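Alpha-L-rhamnosidase (Streptomyces avermitilis, PDB 3W5M) hydrolyses terminal alpha-L-rhamnose from rhamnosides, including citrus flavonoids such as naringin, rutin and hesperidin and the arabinogalactan-protein gum arabic. Local coordinates at residues F647-A652 / V922-Y927; T849-T854 / F914-Y919. All blocks are in the same frame, centred on the assembly; numbering follows the deposited sequence.

Interaction 1. Residues F647-A652 / V922-Y927; sequences FAPTAA and VGEWMY
Helices 647-652 and 923-927 meet at T650 and E924, whose CA atoms lie 4.6 Å apart, the short axes crossing at 47° with a closest approach of 8.8 Å. Both belong to the (alpha/alpha)6-barrel of this family 78 glycoside hydrolase, and the glycine at G923 suits so close a crossing: T650 CG2 rests 3.9 Å from G923 CA, where a beta carbon would clash. T650 holds OG1 opposite its carbonyl carbon and beside the backbone N (chi1 -65°), which leaves the methyl CG2 to meet G923 and, less closely, the Y927 ring. OG1 accepts a weak, bent bond from E924 N (3.1 Å, 134° at the hydrogen). The E924 side chain runs alongside P649, its carboxylate against the proline's CB, 3.7 Å from OE2. Replacing E924 by an alanine would probably leave the water between the helices without its acceptor and uncover the flank of P649. The Y927 hydroxyl is hydrogen-bonded to H613 ND1 on helix 607-622, which also packs on T650 through I616. The bridging water accepts a hydrogen bond from T650 OG1 at 2.8 Å and donates one to E924 OE2 at 2.7 Å.

Interaction 2. Residues T849-T854 / F914-Y919; sequences TGFLGT and FNHYAY
The F851 ring carries the A918 methyl over the centre of one face, a CH-pi contact with CB 3.7 Å from the ring centroid and 12° off its normal. The hydroxyl of Y919 lies at the edge of the same ring, in its plane, and H916 CD2 comes near the ring plane farther round the rim, at CZ, and more distantly. F851 in turn drives its CD1-CE1 edge at the face of Y919, an edge-to-face pair with centroids 5.1 Å apart and planes at 85°; CD1 comes to 3.5 Å from Y919 CZ. Y919 CG stands anti to its carbonyl carbon, which carries the ring from the backbone into the bend of 849-854. There the G850 carbonyl lies at the edge of the tyrosine ring, and the T854 side chain crosses that of Y919 at about a right angle, its OG1 3.5 Å from Y919 CE1. The bend is held from within: T854 OG1 receives a bond from T849 OG1 and gives one to G850 O (2.8 Å), tilted 34° from the carbonyl plane, while T854 N reaches the same oxygen from the opposite face. That carbonyl is thus gripped twice, and T854 is fixed beside the tyrosine. H916 belongs to the rhamnose-binding site of the catalytic domain; S913 bonds its ND1, and its side chain lies near that of E895, the inferred proton acceptor. D643 of helix 641-654 touches both F851 and H916, W897 stacks on Y919, and the two loops meet just before helices 854-863 and 923-929.

In the fold
From the N terminus, the chain passes through its beta domains before entering the catalytic barrel, where helix 641-654 supplies the first half of interaction 1. That contact closes a loop of 269 intervening residues, rich in helix and without strand, when helix 923-929 returns to it. Interaction 2 closes a shorter loop, 59 residues between 849-854 and 914-919, lying wholly within the longer one. Their centres are about 12 Å apart and they touch directly, F647 CD1 packing 3.3 Å from Y917 O. Interaction 1 joins helix 641-654 to the chain's last helix, interaction 2 joins loop 849-854 to the loop bearing H916 of the rhamnose site, and the F647-Y917 touch connects the two.

Interaction 1. Residues F647-A652 / V922-Y927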
# COMPACT_ATOMS: atom_id res chain seq x y z
N PHE A 647 -12.67 -6.44 -2.61
CA PHE A 647 -12.26 -5.68 -3.79
C PHE A 647 -11.45 -6.45 -4.84
O PHE A 647 -11.36 -6.00 -5.99
CB PHE A 647 -11.50 -4.41 -3.37
CG PHE A 647 -11.19 -3.46 -4.50
CD1 PHE A 647 -12.23 -2.74 -5.12
CD2 PHE A 647 -9.89 -3.26 -4.94
CE1 PHE A 647 -11.97 -1.83 -6.13
CE2 PHE A 647 -9.63 -2.37 -5.98
CZ PHE A 647 -10.66 -1.65 -6.57
N ALA A 648 -10.90 -7.61 -4.47
CA ALA A 648 -9.99 -8.33 -5.39
C ALA A 648 -10.51 -8.57 -6.81
O ALA A 648 -9.79 -8.33 -7.76
CB ALA A 648 -9.44 -9.61 -4.76
N PRO A 649 -11.76 -9.05 -6.97
CA PRO A 649 -12.22 -9.28 -8.34
C PRO A 649 -12.26 -8.01 -9.19
O PRO A 649 -11.94 -8.06 -10.36
CB PRO A 649 -13.62 -9.86 -8.13
CG PRO A 649 -13.51 -10.53 -6.80
CD PRO A 649 -12.74 -9.54 -5.98
N THR A 650 -12.64 -6.88 -8.60
CA THR A 650 -12.62 -5.62 -9.32
C THR A 650 -11.16 -5.21 -9.65
O THR A 650 -10.86 -4.83 -10.77
CB THR A 650 -13.33 -4.52 -8.49
OG1 THR A 650 -14.71 -4.86 -8.35
CG2 THR A 650 -13.25 -3.16 -9.19
N ALA A 651 -10.28 -5.30 -8.66
CA ALA A 651 -8.85 -4.97 -8.79
C ALA A 651 -8.21 -5.72 -9.94
O ALA A 651 -7.40 -5.16 -10.67
CB ALA A 651 -8.11 -5.30 -7.50
N ALA A 652 -8.59 -6.99 -10.10
CA ALA A 652 -8.03 -7.83 -11.17
C ALA A 652 -8.55 -7.51 -12.58
O ALA A 652 -8.01 -8.03 -13.57
CB ALA A 652 -8.22 -9.31 -10.86
N VAL A 922 -18.22 -2.33 -6.85
CA VAL A 922 -19.25 -2.21 -7.89
C VAL A 922 -18.65 -2.28 -9.29
O VAL A 922 -19.34 -2.65 -10.27
CB VAL A 922 -20.05 -0.88 -7.71
CG1 VAL A 922 -19.18 0.34 -8.00
CG2 VAL A 922 -21.28 -0.85 -8.60
N GLY A 923 -17.36 -1.98 -9.40
CA GLY A 923 -16.64 -1.99 -10.66
C GLY A 923 -16.84 -3.29 -11.41
O GLY A 923 -17.11 -3.26 -12.60
N GLU A 924 -16.69 -4.42 -10.74
CA GLU A 924 -16.74 -5.71 -11.43
C GLU A 924 -18.10 -5.95 -12.07
O GLU A 924 -18.17 -6.57 -13.11
CB GLU A 924 -16.41 -6.88 -10.51
CG GLU A 924 -17.39 -7.12 -9.38
CD GLU A 924 -17.11 -8.40 -8.62
OE1 GLU A 924 -17.14 -9.48 -9.26
OE2 GLU A 924 -16.86 -8.33 -7.39
N TRP A 925 -19.17 -5.44 -11.45
CA TRP A 925 -20.50 -5.54 -12.06
C TRP A 925 -20.59 -4.74 -13.36
O TRP A 925 -21.12 -5.20 -14.36
CB TRP A 925 -21.61 -5.15 -11.07
CG TRP A 925 -22.99 -5.35 -11.67
CD1 TRP A 925 -23.80 -6.47 -11.56
CD2 TRP A 925 -23.72 -4.41 -12.50
NE1 TRP A 925 -24.98 -6.27 -12.27
CE2 TRP A 925 -24.95 -5.02 -12.85
CE3 TRP A 925 -23.45 -3.11 -12.97
CZ2 TRP A 925 -25.91 -4.38 -13.65
CZ3 TRP A 925 -24.41 -2.47 -13.77
CH2 TRP A 925 -25.62 -3.11 -14.10
N MET A 926 -20.03 -3.53 -13.36
CA MET A 926 -20.01 -2.75 -14.56
C MET A 926 -19.22 -3.43 -15.68
O MET A 926 -19.62 -3.39 -16.84
CB MET A 926 -19.42 -1.35 -14.28
CG MET A 926 -20.22 -0.51 -13.31
SD MET A 926 -19.98 1.27 -13.60
CE MET A 926 -18.23 1.37 -13.20
N TYR A 927 -18.07 -4.03 -15.34
CA TYR A 927 -17.18 -4.53 -16.37
C TYR A 927 -17.80 -5.78 -16.97
O TYR A 927 -17.77 -5.95 -18.18
CB TYR A 927 -15.75 -4.78 -15.82
CG TYR A 927 -15.19 -3.57 -15.09
CD1 TYR A 927 -15.51 -2.26 -15.51
CD2 TYR A 927 -14.37 -3.71 -13.98
CE1 TYR A 927 -15.01 -1.15 -14.83
CE2 TYR A 927 -13.90 -2.60 -13.29
CZ TYR A 927 -14.20 -1.32 -13.74
OH TYR A 927 -13.70 -0.23 -13.04
O HOH W 1 -14.87 -6.82 -6.34

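Interaction 2. Residues T849-T854 / F914-Y919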
# COMPACT_ATOMS: atom_id res chain seq x y z
N THR A 849 -26.52 -1.92 2.11
CA THR A 849 -25.46 -2.88 2.40
C THR A 849 -24.15 -2.21 2.85
O THR A 849 -23.82 -1.12 2.36
CB THR A 849 -25.15 -3.72 1.14
OG1 THR A 849 -25.00 -2.85 0.01
CG2 THR A 849 -26.34 -4.64 0.85
N GLY A 850 -23.40 -2.89 3.72
CA GLY A 850 -22.01 -2.52 4.10
C GLY A 850 -20.91 -3.19 3.25
O GLY A 850 -21.15 -3.54 2.09
N PHE A 851 -19.73 -3.36 3.84
CA PHE A 851 -18.55 -3.90 3.13
C PHE A 851 -18.73 -5.25 2.49
O PHE A 851 -18.26 -5.46 1.38
CB PHE A 851 -17.32 -3.97 4.06
CG PHE A 851 -16.57 -2.66 4.16
CD1 PHE A 851 -17.23 -1.44 3.99
CD2 PHE A 851 -15.21 -2.65 4.40
CE1 PHE A 851 -16.55 -0.22 4.06
CE2 PHE A 851 -14.51 -1.44 4.49
CZ PHE A 851 -15.19 -0.23 4.32
N LEU A 852 -19.42 -6.15 3.18
CA LEU A 852 -19.55 -7.55 2.75
C LEU A 852 -20.70 -7.78 1.77
O LEU A 852 -20.58 -8.57 0.83
CB LEU A 852 -19.68 -8.46 3.95
CG LEU A 852 -18.50 -8.59 4.89
CD1 LEU A 852 -18.89 -9.60 5.97
CD2 LEU A 852 -17.27 -9.06 4.13
N GLY A 853 -21.81 -7.08 2.01
CA GLY A 853 -22.96 -7.10 1.10
C GLY A 853 -22.79 -6.37 -0.21
O GLY A 853 -23.25 -6.85 -1.24
N THR A 854 -22.13 -5.20 -0.20
CA THR A 854 -22.05 -4.36 -1.41
C THR A 854 -21.45 -5.01 -2.67
O THR A 854 -21.99 -4.84 -3.74
CB THR A 854 -21.39 -2.99 -1.11
OG1 THR A 854 -22.20 -2.30 -0.15
CG2 THR A 854 -21.26 -2.12 -2.39
N PHE A 914 -11.47 9.19 3.10
CA PHE A 914 -12.03 9.48 1.79
C PHE A 914 -11.40 8.69 0.65
O PHE A 914 -11.54 9.05 -0.52
CB PHE A 914 -12.00 10.99 1.51
CG PHE A 914 -12.83 11.77 2.48
CD1 PHE A 914 -12.30 12.16 3.70
CD2 PHE A 914 -14.17 12.02 2.21
CE1 PHE A 914 -13.09 12.86 4.62
CE2 PHE A 914 -14.97 12.72 3.11
CZ PHE A 914 -14.42 13.13 4.32
N ASN A 915 -10.73 7.59 1.00
CA ASN A 915 -10.01 6.77 0.02
C ASN A 915 -9.85 5.31 0.50
O ASN A 915 -8.74 4.87 0.81
CB ASN A 915 -8.63 7.43 -0.28
CG ASN A 915 -8.03 6.98 -1.61
OD1 ASN A 915 -8.55 6.10 -2.30
ND2 ASN A 915 -6.92 7.62 -1.99
N HIS A 916 -10.96 4.59 0.62
CA HIS A 916 -11.00 3.13 0.84
C HIS A 916 -11.56 2.51 -0.43
O HIS A 916 -12.58 2.98 -0.94
CB HIS A 916 -11.99 2.78 1.94
CG HIS A 916 -11.41 2.69 3.31
ND1 HIS A 916 -10.92 3.79 3.98
CD2 HIS A 916 -11.31 1.65 4.17
CE1 HIS A 916 -10.51 3.43 5.19
NE2 HIS A 916 -10.74 2.14 5.33
N TYR A 917 -10.94 1.45 -0.97
CA TYR A 917 -11.46 0.91 -2.21
C TYR A 917 -12.72 0.02 -2.08
O TYR A 917 -13.32 -0.31 -3.10
CB TYR A 917 -10.39 0.18 -3.06
CG TYR A 917 -9.48 -0.79 -2.33
CD1 TYR A 917 -9.98 -1.84 -1.55
CD2 TYR A 917 -8.12 -0.68 -2.48
CE1 TYR A 917 -9.13 -2.72 -0.90
CE2 TYR A 917 -7.26 -1.55 -1.85
CZ TYR A 917 -7.76 -2.57 -1.06
OH TYR A 917 -6.88 -3.42 -0.44
N ALA A 918 -13.11 -0.33 -0.86
CA ALA A 918 -14.15 -1.37 -0.65
C ALA A 918 -15.42 -1.17 -1.48
O ALA A 918 -15.89 -2.11 -2.16
CB ALA A 918 -14.49 -1.51 0.83
N TYR A 919 -15.99 0.04 -1.44
CA TYR A 919 -17.21 0.31 -2.22
C TYR A 919 -16.99 0.46 -3.73
O TYR A 919 -17.95 0.52 -4.49
CB TYR A 919 -18.01 1.49 -1.63
CG TYR A 919 -18.55 1.18 -0.24
CD1 TYR A 919 -19.14 -0.06 0.05
CD2 TYR A 919 -18.47 2.12 0.80
CE1 TYR A 919 -19.62 -0.36 1.31
CE2 TYR A 919 -18.96 1.83 2.06
CZ TYR A 919 -19.53 0.59 2.31
OH TYR A 919 -20.01 0.30 3.56